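Local atomic coordinates of AlyGC (Glaciecola chathamensis, PDB entry 5GKD), a protein that probably cleaves alginate by beta-elimination, as a calcium-containing polysaccharide lyase of family 6 from a marine bacterium. Residues A[309-314]-A[339-344]; A[364-369]-A[381-386]; A[622-627]-A[660-665]; A[680-685]-A[704-709]. All blocks are in the same frame, centred on the assembly; numbering follows the deposited sequence.

Contact 1 (A[309-314]-A[339-344]); sequences ALIENN and SNMNNN
With CG anti to the carbonyl carbon in both N314 (chi1 -55°) and N344 (chi1 -61°), the two side chains lie alongside each other and point the same way, their amide planes only 8° apart. Asparagines so aligned at like positions on successive coils are characteristic of parallel beta-helices. N344 OD1 is gripped twice by one residue: it takes the backbone N of N314 at 2.8 Å and, through a more bent bond, ND2 of N314 at 3.1 Å. The other end of the amide turns back to the strand, where N344 ND2 donates to I311 O at 2.9 Å, almost straight and within its own amide plane but above the plane of the carbonyl. From the opposite face of that carbonyl comes the backbone N of N342, so I311 O holds two donors. The N314 amide in turn bonds N275 N and I272 O of the preceding coil. One residue earlier, N313 and N343 also run side by side, with N313 ND2 bonded to G409 O.

Upstream the strands pair in parallel register, and I311 CB packs on M341 CG at 4.1 Å. At the start, S339 OG accepts the backbone N of A309 at 3.0 Å while also bonding I337 O, and a water joins A309 O to N340 ND2.

Buried asparagine amides thus take over the hydrogen bonding where the strands are interrupted at N313 and N343; N314 and N344 each use both amide oxygen and nitrogen, which fixes their rotation and ties one coil to the next.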
# COMPACT_ATOMS: atom_id res chain seq x y z
N ALA A 309 -30.43 4.84 35.48
CA ALA A 309 -31.14 4.70 34.21
C ALA A 309 -32.63 4.51 34.46
O ALA A 309 -33.05 3.93 35.47
CB ALA A 309 -30.60 3.51 33.42
N LEU A 310 -33.44 5.00 33.53
CA LEU A 310 -34.89 4.84 33.57
C LEU A 310 -35.36 4.34 32.21
O LEU A 310 -35.23 5.05 31.21
CB LEU A 310 -35.57 6.16 33.94
CG LEU A 310 -36.97 6.23 34.57
CD1 LEU A 310 -37.79 7.25 33.81
CD2 LEU A 310 -37.71 4.90 34.68
N ILE A 311 -35.89 3.14 32.18
CA ILE A 311 -36.25 2.45 30.94
C ILE A 311 -37.73 2.12 31.03
O ILE A 311 -38.11 1.13 31.67
CB ILE A 311 -35.39 1.19 30.72
CG1 ILE A 311 -33.90 1.55 30.81
CG2 ILE A 311 -35.71 0.53 29.41
CD1 ILE A 311 -32.94 0.40 30.67
N GLU A 312 -38.60 2.93 30.42
CA GLU A 312 -40.02 2.70 30.61
C GLU A 312 -40.79 2.86 29.31
O GLU A 312 -40.40 3.60 28.41
CB GLU A 312 -40.62 3.61 31.71
CG GLU A 312 -40.87 5.03 31.30
CD GLU A 312 -40.98 5.98 32.48
OE1 GLU A 312 -41.13 5.51 33.64
OE2 GLU A 312 -40.90 7.21 32.24
N ASN A 313 -41.90 2.13 29.22
CA ASN A 313 -42.85 2.22 28.11
C ASN A 313 -42.20 2.00 26.74
O ASN A 313 -42.62 2.58 25.74
CB ASN A 313 -43.60 3.54 28.15
CG ASN A 313 -44.56 3.60 29.30
OD1 ASN A 313 -44.28 4.18 30.34
ND2 ASN A 313 -45.71 2.95 29.15
N ASN A 314 -41.20 1.13 26.67
CA ASN A 314 -40.70 0.69 25.39
C ASN A 314 -41.37 -0.60 24.95
O ASN A 314 -41.76 -1.44 25.77
CB ASN A 314 -39.18 0.52 25.47
CG ASN A 314 -38.50 1.78 25.94
OD1 ASN A 314 -38.46 2.78 25.22
ND2 ASN A 314 -38.04 1.78 27.18
N SER A 339 -31.18 1.88 39.19
CA SER A 339 -31.90 2.01 37.94
C SER A 339 -33.28 1.37 38.03
O SER A 339 -33.60 0.65 38.98
CB SER A 339 -31.08 1.39 36.80
OG SER A 339 -29.90 2.15 36.63
N ASN A 340 -34.10 1.62 37.00
CA ASN A 340 -35.49 1.19 36.98
C ASN A 340 -35.93 0.85 35.57
O ASN A 340 -35.73 1.65 34.65
CB ASN A 340 -36.41 2.26 37.56
CG ASN A 340 -36.25 2.43 39.07
OD1 ASN A 340 -36.85 1.69 39.84
ND2 ASN A 340 -35.41 3.37 39.48
N MET A 341 -36.59 -0.30 35.40
CA MET A 341 -37.16 -0.71 34.13
C MET A 341 -38.62 -1.11 34.34
O MET A 341 -38.89 -2.17 34.92
CB MET A 341 -36.34 -1.86 33.52
CG MET A 341 -36.85 -2.32 32.19
SD MET A 341 -35.59 -3.16 31.20
CE MET A 341 -36.60 -3.73 29.84
N ASN A 342 -39.55 -0.29 33.84
CA ASN A 342 -40.97 -0.41 34.16
C ASN A 342 -41.83 -0.25 32.91
O ASN A 342 -41.47 0.46 31.97
CB ASN A 342 -41.46 0.67 35.14
CG ASN A 342 -40.47 0.98 36.21
OD1 ASN A 342 -40.03 0.09 36.93
ND2 ASN A 342 -40.09 2.25 36.32
N ASN A 343 -43.00 -0.89 32.94
CA ASN A 343 -44.08 -0.66 31.97
C ASN A 343 -43.64 -0.90 30.53
O ASN A 343 -44.19 -0.33 29.59
CB ASN A 343 -44.66 0.75 32.13
CG ASN A 343 -45.29 0.94 33.48
OD1 ASN A 343 -44.67 1.44 34.41
ND2 ASN A 343 -46.55 0.53 33.61
N ASN A 344 -42.66 -1.78 30.34
CA ASN A 344 -42.23 -2.18 29.02
C ASN A 344 -43.05 -3.38 28.53
O ASN A 344 -43.70 -4.09 29.30
CB ASN A 344 -40.73 -2.49 29.02
CG ASN A 344 -39.89 -1.26 29.40
OD1 ASN A 344 -39.73 -0.35 28.60
ND2 ASN A 344 -39.41 -1.22 30.62
O HOH W 1 -34.17 5.23 37.40

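Contact 2 (A[364-369]-A[381-386]); sequences IKFKDN and KGFEQA
The ring of F383 presents one face to N369, whose CB sits over it in a CH-pi contact, 4.0 Å from the ring centroid. F366 meets the same phenyl group obliquely: its CD2 comes to 3.4 Å from F383 CE1, with the ring planes 41° apart. F383 has CG anti to its carbonyl carbon (chi1 -70°), a placement that leaves its ring beside both N369 CB and the F366 ring.

Polar grip centres on G382 O, which accepts two bonds from a single residue. The backbone N of N369 reaches it at 3.1 Å and N369 ND2 at 3.2 Å, from opposite faces of the carbonyl plane and each about 30° out of it. A straighter bond follows, from E384 N to N369 O at 2.9 Å. G382, at positive phi, brings its CA to 3.4 Å from F366 O in a CA-H...O contact.

On the exposed side like charges gather: K365 NZ is 4.2 Å from K381 NZ, and the carboxylates of D368 and E384 also lie near each other. Their repulsion would probably disfavour any closer approach.

The pairing is short, a single parallel bridge between N369 and F383, and it adds strand 383-386 beside strand 364-372. On the far side of the latter runs strand 339-347, where N369 ND2 also bonds M341 O and N369 OD1 takes N344 N. F366 packs edge-to-face on F324 of strand 322-326.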
# COMPACT_ATOMS: atom_id res chain seq x y z
N ILE A 364 -30.98 -2.95 39.15
CA ILE A 364 -32.09 -2.55 38.30
C ILE A 364 -33.37 -3.10 38.92
O ILE A 364 -33.52 -4.32 39.06
CB ILE A 364 -31.93 -3.10 36.87
CG1 ILE A 364 -30.59 -2.73 36.24
CG2 ILE A 364 -33.08 -2.63 36.00
CD1 ILE A 364 -30.40 -3.37 34.88
N LYS A 365 -34.31 -2.23 39.25
CA LYS A 365 -35.59 -2.69 39.76
C LYS A 365 -36.60 -2.75 38.63
O LYS A 365 -36.81 -1.77 37.91
CB LYS A 365 -36.12 -1.82 40.92
CG LYS A 365 -36.72 -2.72 42.05
CD LYS A 365 -38.03 -2.19 42.63
CE LYS A 365 -38.98 -3.34 43.09
NZ LYS A 365 -38.46 -4.30 44.13
N PHE A 366 -37.19 -3.92 38.46
CA PHE A 366 -38.15 -4.19 37.41
C PHE A 366 -39.55 -4.14 38.01
O PHE A 366 -39.79 -4.72 39.07
CB PHE A 366 -37.89 -5.56 36.79
CG PHE A 366 -36.52 -5.71 36.17
CD1 PHE A 366 -35.43 -6.07 36.93
CD2 PHE A 366 -36.33 -5.48 34.81
CE1 PHE A 366 -34.17 -6.20 36.36
CE2 PHE A 366 -35.08 -5.61 34.23
CZ PHE A 366 -34.00 -5.98 35.00
N LYS A 367 -40.47 -3.47 37.33
CA LYS A 367 -41.84 -3.35 37.79
C LYS A 367 -42.78 -3.24 36.60
O LYS A 367 -42.50 -2.51 35.66
CB LYS A 367 -42.01 -2.12 38.68
CG LYS A 367 -42.45 -2.43 40.06
CD LYS A 367 -42.17 -1.25 40.95
CE LYS A 367 -42.91 -1.44 42.28
NZ LYS A 367 -42.67 -2.76 42.95
N ASP A 368 -43.88 -3.99 36.65
CA ASP A 368 -44.96 -3.82 35.68
C ASP A 368 -44.49 -3.96 34.23
O ASP A 368 -44.88 -3.18 33.37
CB ASP A 368 -45.67 -2.48 35.87
CG ASP A 368 -46.31 -2.35 37.24
OD1 ASP A 368 -46.85 -3.37 37.72
OD2 ASP A 368 -46.25 -1.26 37.83
N ASN A 369 -43.65 -4.96 33.95
CA ASN A 369 -43.32 -5.29 32.58
C ASN A 369 -44.15 -6.48 32.12
O ASN A 369 -44.36 -7.42 32.88
CB ASN A 369 -41.83 -5.59 32.42
CG ASN A 369 -40.96 -4.42 32.83
OD1 ASN A 369 -40.90 -3.41 32.13
ND2 ASN A 369 -40.31 -4.54 33.97
N LYS A 381 -39.54 -11.59 39.39
CA LYS A 381 -40.19 -10.39 39.90
C LYS A 381 -40.12 -9.28 38.86
O LYS A 381 -39.06 -9.00 38.29
CB LYS A 381 -39.55 -9.88 41.19
CG LYS A 381 -39.57 -10.79 42.40
CD LYS A 381 -39.80 -10.02 43.73
CE LYS A 381 -39.27 -8.58 43.79
NZ LYS A 381 -37.77 -8.44 43.87
N GLY A 382 -41.25 -8.61 38.64
CA GLY A 382 -41.30 -7.46 37.77
C GLY A 382 -41.73 -7.76 36.35
O GLY A 382 -41.83 -6.83 35.54
N PHE A 383 -41.98 -9.02 36.02
CA PHE A 383 -42.49 -9.40 34.71
C PHE A 383 -43.73 -10.26 34.90
O PHE A 383 -43.71 -11.23 35.66
CB PHE A 383 -41.44 -10.15 33.90
CG PHE A 383 -40.28 -9.29 33.44
CD1 PHE A 383 -39.23 -8.98 34.29
CD2 PHE A 383 -40.24 -8.81 32.14
CE1 PHE A 383 -38.17 -8.21 33.86
CE2 PHE A 383 -39.18 -8.04 31.70
CZ PHE A 383 -38.14 -7.73 32.56
N GLU A 384 -44.83 -9.89 34.26
CA GLU A 384 -46.00 -10.74 34.26
C GLU A 384 -46.26 -11.21 32.84
O GLU A 384 -45.86 -10.57 31.86
CB GLU A 384 -47.24 -10.00 34.78
CG GLU A 384 -47.36 -8.56 34.26
CD GLU A 384 -48.37 -7.73 35.00
OE1 GLU A 384 -49.54 -8.11 35.10
OE2 GLU A 384 -47.92 -6.74 35.55
N GLN A 385 -46.93 -12.34 32.75
CA GLN A 385 -47.17 -12.97 31.47
C GLN A 385 -48.65 -12.95 31.14
O GLN A 385 -49.49 -13.08 32.03
CB GLN A 385 -46.65 -14.40 31.47
CG GLN A 385 -45.17 -14.48 31.67
CD GLN A 385 -44.69 -15.90 31.58
OE1 GLN A 385 -44.57 -16.59 32.59
NE2 GLN A 385 -44.43 -16.37 30.37
N ALA A 386 -48.95 -12.81 29.86
CA ALA A 386 -50.34 -12.76 29.43
C ALA A 386 -50.46 -13.26 28.00
O ALA A 386 -49.48 -13.31 27.26
CB ALA A 386 -50.93 -11.34 29.54

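Contact 3 (A[622-627]-A[660-665])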
# COMPACT_ATOMS: atom_id res chain seq x y z
N ALA A 622 -6.61 -19.81 4.77
CA ALA A 622 -6.94 -18.42 5.04
C ALA A 622 -6.09 -17.93 6.19
O ALA A 622 -5.88 -18.65 7.17
CB ALA A 622 -8.43 -18.25 5.37
N LYS A 623 -5.59 -16.71 6.06
CA LYS A 623 -4.96 -15.98 7.15
C LYS A 623 -5.79 -14.72 7.31
O LYS A 623 -5.81 -13.87 6.40
CB LYS A 623 -3.50 -15.64 6.84
CG LYS A 623 -2.70 -16.77 6.23
CD LYS A 623 -1.23 -16.42 6.17
CE LYS A 623 -0.39 -17.69 5.98
NZ LYS A 623 1.06 -17.44 5.95
N VAL A 624 -6.51 -14.59 8.41
CA VAL A 624 -7.36 -13.43 8.57
C VAL A 624 -7.11 -12.81 9.94
O VAL A 624 -7.01 -13.52 10.95
CB VAL A 624 -8.84 -13.73 8.29
CG1 VAL A 624 -9.09 -15.20 7.99
CG2 VAL A 624 -9.73 -13.19 9.33
N TYR A 625 -6.93 -11.49 9.95
CA TYR A 625 -6.32 -10.81 11.08
C TYR A 625 -7.08 -9.53 11.39
O TYR A 625 -7.34 -8.72 10.50
CB TYR A 625 -4.84 -10.52 10.79
CG TYR A 625 -4.08 -9.89 11.92
CD1 TYR A 625 -4.12 -8.51 12.14
CD2 TYR A 625 -3.29 -10.66 12.75
CE1 TYR A 625 -3.41 -7.94 13.17
CE2 TYR A 625 -2.57 -10.10 13.77
CZ TYR A 625 -2.64 -8.74 13.99
OH TYR A 625 -1.93 -8.22 15.03
N ARG A 626 -7.44 -9.35 12.65
CA ARG A 626 -7.99 -8.09 13.15
C ARG A 626 -7.31 -7.85 14.49
O ARG A 626 -7.61 -8.55 15.47
CB ARG A 626 -9.51 -8.13 13.30
CG ARG A 626 -10.12 -6.83 13.86
CD ARG A 626 -11.62 -6.96 14.19
NE ARG A 626 -11.89 -7.86 15.32
CZ ARG A 626 -12.16 -7.46 16.55
NH1 ARG A 626 -12.23 -6.17 16.82
NH2 ARG A 626 -12.38 -8.34 17.52
N GLY A 627 -6.41 -6.89 14.54
CA GLY A 627 -5.61 -6.67 15.73
C GLY A 627 -6.04 -5.49 16.57
O GLY A 627 -6.72 -4.56 16.11
N LEU A 660 -4.94 -22.75 8.70
CA LEU A 660 -5.94 -21.71 8.90
C LEU A 660 -5.51 -20.95 10.15
O LEU A 660 -5.37 -21.56 11.21
CB LEU A 660 -7.31 -22.34 9.08
CG LEU A 660 -8.58 -21.52 9.11
CD1 LEU A 660 -8.82 -20.89 7.75
CD2 LEU A 660 -9.74 -22.44 9.45
N ILE A 661 -5.26 -19.65 10.05
CA ILE A 661 -4.89 -18.90 11.24
C ILE A 661 -5.81 -17.69 11.36
O ILE A 661 -5.87 -16.84 10.46
CB ILE A 661 -3.41 -18.51 11.29
CG1 ILE A 661 -3.13 -17.75 12.59
CG2 ILE A 661 -2.98 -17.70 10.08
CD1 ILE A 661 -1.70 -17.61 12.92
N LEU A 662 -6.53 -17.62 12.47
CA LEU A 662 -7.62 -16.68 12.67
C LEU A 662 -7.32 -15.86 13.92
O LEU A 662 -7.38 -16.37 15.04
CB LEU A 662 -8.94 -17.43 12.78
CG LEU A 662 -9.21 -18.39 11.62
CD1 LEU A 662 -10.58 -19.06 11.76
CD2 LEU A 662 -9.16 -17.66 10.32
N HIS A 663 -7.00 -14.58 13.71
CA HIS A 663 -6.64 -13.66 14.78
C HIS A 663 -7.69 -12.55 14.85
O HIS A 663 -7.86 -11.79 13.89
CB HIS A 663 -5.23 -13.10 14.57
CG HIS A 663 -4.78 -12.14 15.61
ND1 HIS A 663 -3.60 -12.29 16.30
CD2 HIS A 663 -5.33 -10.98 16.06
CE1 HIS A 663 -3.45 -11.28 17.14
NE2 HIS A 663 -4.49 -10.48 17.02
N GLY A 664 -8.37 -12.45 15.99
CA GLY A 664 -9.38 -11.44 16.17
C GLY A 664 -10.66 -11.64 15.39
O GLY A 664 -11.43 -10.69 15.26
N THR A 665 -10.91 -12.84 14.85
CA THR A 665 -12.20 -13.11 14.23
C THR A 665 -13.26 -13.36 15.30
O THR A 665 -13.03 -14.06 16.28
CB THR A 665 -12.12 -14.31 13.30
OG1 THR A 665 -11.61 -15.43 14.02
CG2 THR A 665 -11.18 -14.00 12.17
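L660 opens a strand on one coil of a right-handed parallel beta-helix and lays its CD1 against the CB of A622, 3.6 Å away, on the previous coil. Next, I661 accepts the backbone N of V624 through its carbonyl and donates its own N to A622 O, while its CG2 rests on the CB of K623. The lysine chain then leads off to N654.

L662 turns to the inner side, where its CD2 meets V624 CG1 in a core that M640 and V638 of strand 637-641 also line. The modelled separation is unusually short and the V624 rotamer is nearly eclipsed, which leaves the exact placement of its methyls doubtful.

H663 points the other way. Its CG is anti to the backbone N (chi1 180°); with the same anti placement of CG in Y625 (chi1 -177°), the two side chains lie alongside and their rings stack face to face, centroids 4.2 Å apart and planes at 28°. Y625 CE2 sits over the centre of the imidazole, while R626 O lies at its edge. Neither polar end turns back into the pair: H663 ND1 bonds E684 OE1 and Y625 OH bonds D598, with a weak bond to K655 of the second subunit. The backbone N of H663 meets V624 O in an almost perfectly straight bond.

G664, at positive phi, brings CA to R626 O in a CA-H...O contact. R626, bent at chi3, delivers NE to G664 O at 2.9 Å, with the oxygen in the guanidinium plane and the donor in the carbonyl plane; NH2 adds a weak bond at 3.4 Å.

Contact 4 (A[680-685]-A[704-709]); sequences PIIFEL and EPVVRD
V706 N donates to I681 O at 2.8 Å, nearly straight, and F683 N to V706 O matches it in length and line. R708 N to F683 O continues the series of backbone bonds, and a more bent bond from L685 N to R708 O ends it.

On one face of the paired strands, E684 OE2 receives NH1 of R708 at 2.9 Å in a salt bridge, met on the anti side of the carboxylate and within the plane of the guanidinium. The two side chains lie alongside and point the same way, and the carboxylate is turned 44° against the guanidinium. The other oxygen, E684 OE1, is held by H663 ND1 of the adjoining strand, so the carboxylate is fixed from two sides and probably favours its charged state.

R708 reaches this position with its chain extended from CG to NE, which carries it back over I682. There CG2 of the isoleucine lies against one face of the guanidinium, offset toward the rim, and CD1 comes to 3.5 Å from NH2. I682 CG1 also packs on V706 CB on this face. The opposite face is apolar along most of its length: F683 CD2 approaches V707 CG2 at 4.2 Å, and L685 CD1 meets V707 CG1 at 4.1 Å. F683 is further enclosed by M670 of strand 667-676 and V694 of strand 691-700, from another sheet of the helix.

In-register parallel pairing, with like-placed residues stacked coil upon coil, is the hallmark of the parallel beta-helix, and strand 706-709 is the last of its sheet within this chain.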
# COMPACT_ATOMS: atom_id res chain seq x y z
N PRO A 680 -2.22 -27.49 11.46
CA PRO A 680 -3.41 -27.34 12.32
C PRO A 680 -4.17 -26.04 12.05
O PRO A 680 -3.71 -25.13 11.36
CB PRO A 680 -2.80 -27.32 13.72
CG PRO A 680 -1.44 -26.76 13.52
CD PRO A 680 -0.97 -27.36 12.23
N ILE A 681 -5.38 -26.00 12.59
CA ILE A 681 -6.14 -24.76 12.74
C ILE A 681 -5.61 -24.01 13.95
O ILE A 681 -5.35 -24.62 15.00
CB ILE A 681 -7.64 -25.08 12.91
CG1 ILE A 681 -8.20 -25.77 11.67
CG2 ILE A 681 -8.43 -23.83 13.26
CD1 ILE A 681 -9.58 -26.36 11.92
N ILE A 682 -5.44 -22.70 13.85
CA ILE A 682 -4.91 -21.93 14.97
C ILE A 682 -5.79 -20.71 15.21
O ILE A 682 -5.96 -19.88 14.31
CB ILE A 682 -3.45 -21.48 14.76
CG1 ILE A 682 -2.53 -22.69 14.57
CG2 ILE A 682 -2.99 -20.67 15.97
CD1 ILE A 682 -1.06 -22.33 14.52
N PHE A 683 -6.34 -20.61 16.42
CA PHE A 683 -7.10 -19.46 16.85
C PHE A 683 -6.23 -18.58 17.73
O PHE A 683 -5.53 -19.07 18.61
CB PHE A 683 -8.36 -19.89 17.61
CG PHE A 683 -9.34 -20.63 16.77
CD1 PHE A 683 -10.19 -19.96 15.92
CD2 PHE A 683 -9.41 -22.01 16.82
CE1 PHE A 683 -11.08 -20.65 15.13
CE2 PHE A 683 -10.30 -22.70 16.03
CZ PHE A 683 -11.14 -22.02 15.18
N GLU A 684 -6.27 -17.28 17.46
CA GLU A 684 -5.69 -16.26 18.31
C GLU A 684 -6.85 -15.32 18.67
O GLU A 684 -7.11 -14.32 18.00
CB GLU A 684 -4.50 -15.57 17.59
CG GLU A 684 -3.34 -16.55 17.27
CD GLU A 684 -2.11 -15.89 16.67
OE1 GLU A 684 -2.23 -14.78 16.11
OE2 GLU A 684 -1.00 -16.49 16.76
N LEU A 685 -7.57 -15.67 19.71
CA LEU A 685 -8.72 -14.92 20.16
C LEU A 685 -8.37 -13.63 20.87
O LEU A 685 -7.51 -13.63 21.69
CB LEU A 685 -9.57 -15.80 21.04
CG LEU A 685 -10.05 -17.07 20.38
CD1 LEU A 685 -10.57 -18.05 21.39
CD2 LEU A 685 -11.05 -16.82 19.27
N GLU A 704 -4.68 -31.43 16.43
CA GLU A 704 -5.88 -30.81 16.96
C GLU A 704 -5.79 -29.30 16.85
O GLU A 704 -4.69 -28.75 16.88
CB GLU A 704 -6.08 -31.16 18.44
CG GLU A 704 -6.54 -32.56 18.72
CD GLU A 704 -6.06 -33.04 20.07
OE1 GLU A 704 -6.16 -32.25 21.03
OE2 GLU A 704 -5.55 -34.18 20.15
N PRO A 705 -6.93 -28.60 16.76
CA PRO A 705 -6.90 -27.13 16.72
C PRO A 705 -6.13 -26.53 17.89
O PRO A 705 -6.23 -26.99 19.03
CB PRO A 705 -8.38 -26.76 16.76
CG PRO A 705 -9.05 -27.91 16.07
CD PRO A 705 -8.28 -29.13 16.50
N VAL A 706 -5.34 -25.50 17.61
CA VAL A 706 -4.57 -24.78 18.62
C VAL A 706 -5.33 -23.52 19.00
O VAL A 706 -5.70 -22.73 18.13
CB VAL A 706 -3.17 -24.41 18.10
CG1 VAL A 706 -2.45 -23.55 19.12
CG2 VAL A 706 -2.36 -25.66 17.77
N VAL A 707 -5.54 -23.31 20.30
CA VAL A 707 -6.14 -22.09 20.81
C VAL A 707 -5.10 -21.33 21.62
O VAL A 707 -4.58 -21.84 22.62
CB VAL A 707 -7.40 -22.35 21.64
CG1 VAL A 707 -7.91 -21.06 22.25
CG2 VAL A 707 -8.47 -22.95 20.78
N ARG A 708 -4.78 -20.13 21.17
CA ARG A 708 -3.96 -19.18 21.90
C ARG A 708 -4.89 -18.06 22.34
O ARG A 708 -5.45 -17.34 21.50
CB ARG A 708 -2.82 -18.66 21.02
CG ARG A 708 -2.04 -19.76 20.29
CD ARG A 708 -1.12 -19.20 19.19
NE ARG A 708 -0.28 -20.25 18.61
CZ ARG A 708 0.37 -20.17 17.45
NH1 ARG A 708 0.28 -19.08 16.70
NH2 ARG A 708 1.10 -21.19 17.03
N ASP A 709 -5.10 -17.89 23.63
CA ASP A 709 -5.96 -16.81 24.08
C ASP A 709 -5.07 -15.68 24.47
O ASP A 709 -4.24 -15.81 25.34
CB ASP A 709 -6.91 -17.19 25.20
CG ASP A 709 -8.11 -16.23 25.31
OD1 ASP A 709 -7.91 -15.03 25.30
OD2 ASP A 709 -9.25 -16.66 25.45

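How the contacts relate
The four contacts come in series along the chain and fall into two pairs. Contacts 1 and 2, with centres 10 Å apart, are joined because strand 339-347 of contact 1 lies next to strand 364-372 of contact 2, at the end of the chondroitinase B-like beta-helix. Contacts 3 and 4, also 10 Å apart, occupy consecutive strands 622-625, 660-663, 681-685 and 706-709 of a second parallel sheet, where L662 O probably bonds E684 N. Between the pairs the centres lie 40 to 43 Å apart, without touching. Each pair thus records coil-on-coil stacking in a separate part of the protein, and none includes the calcium-site residues.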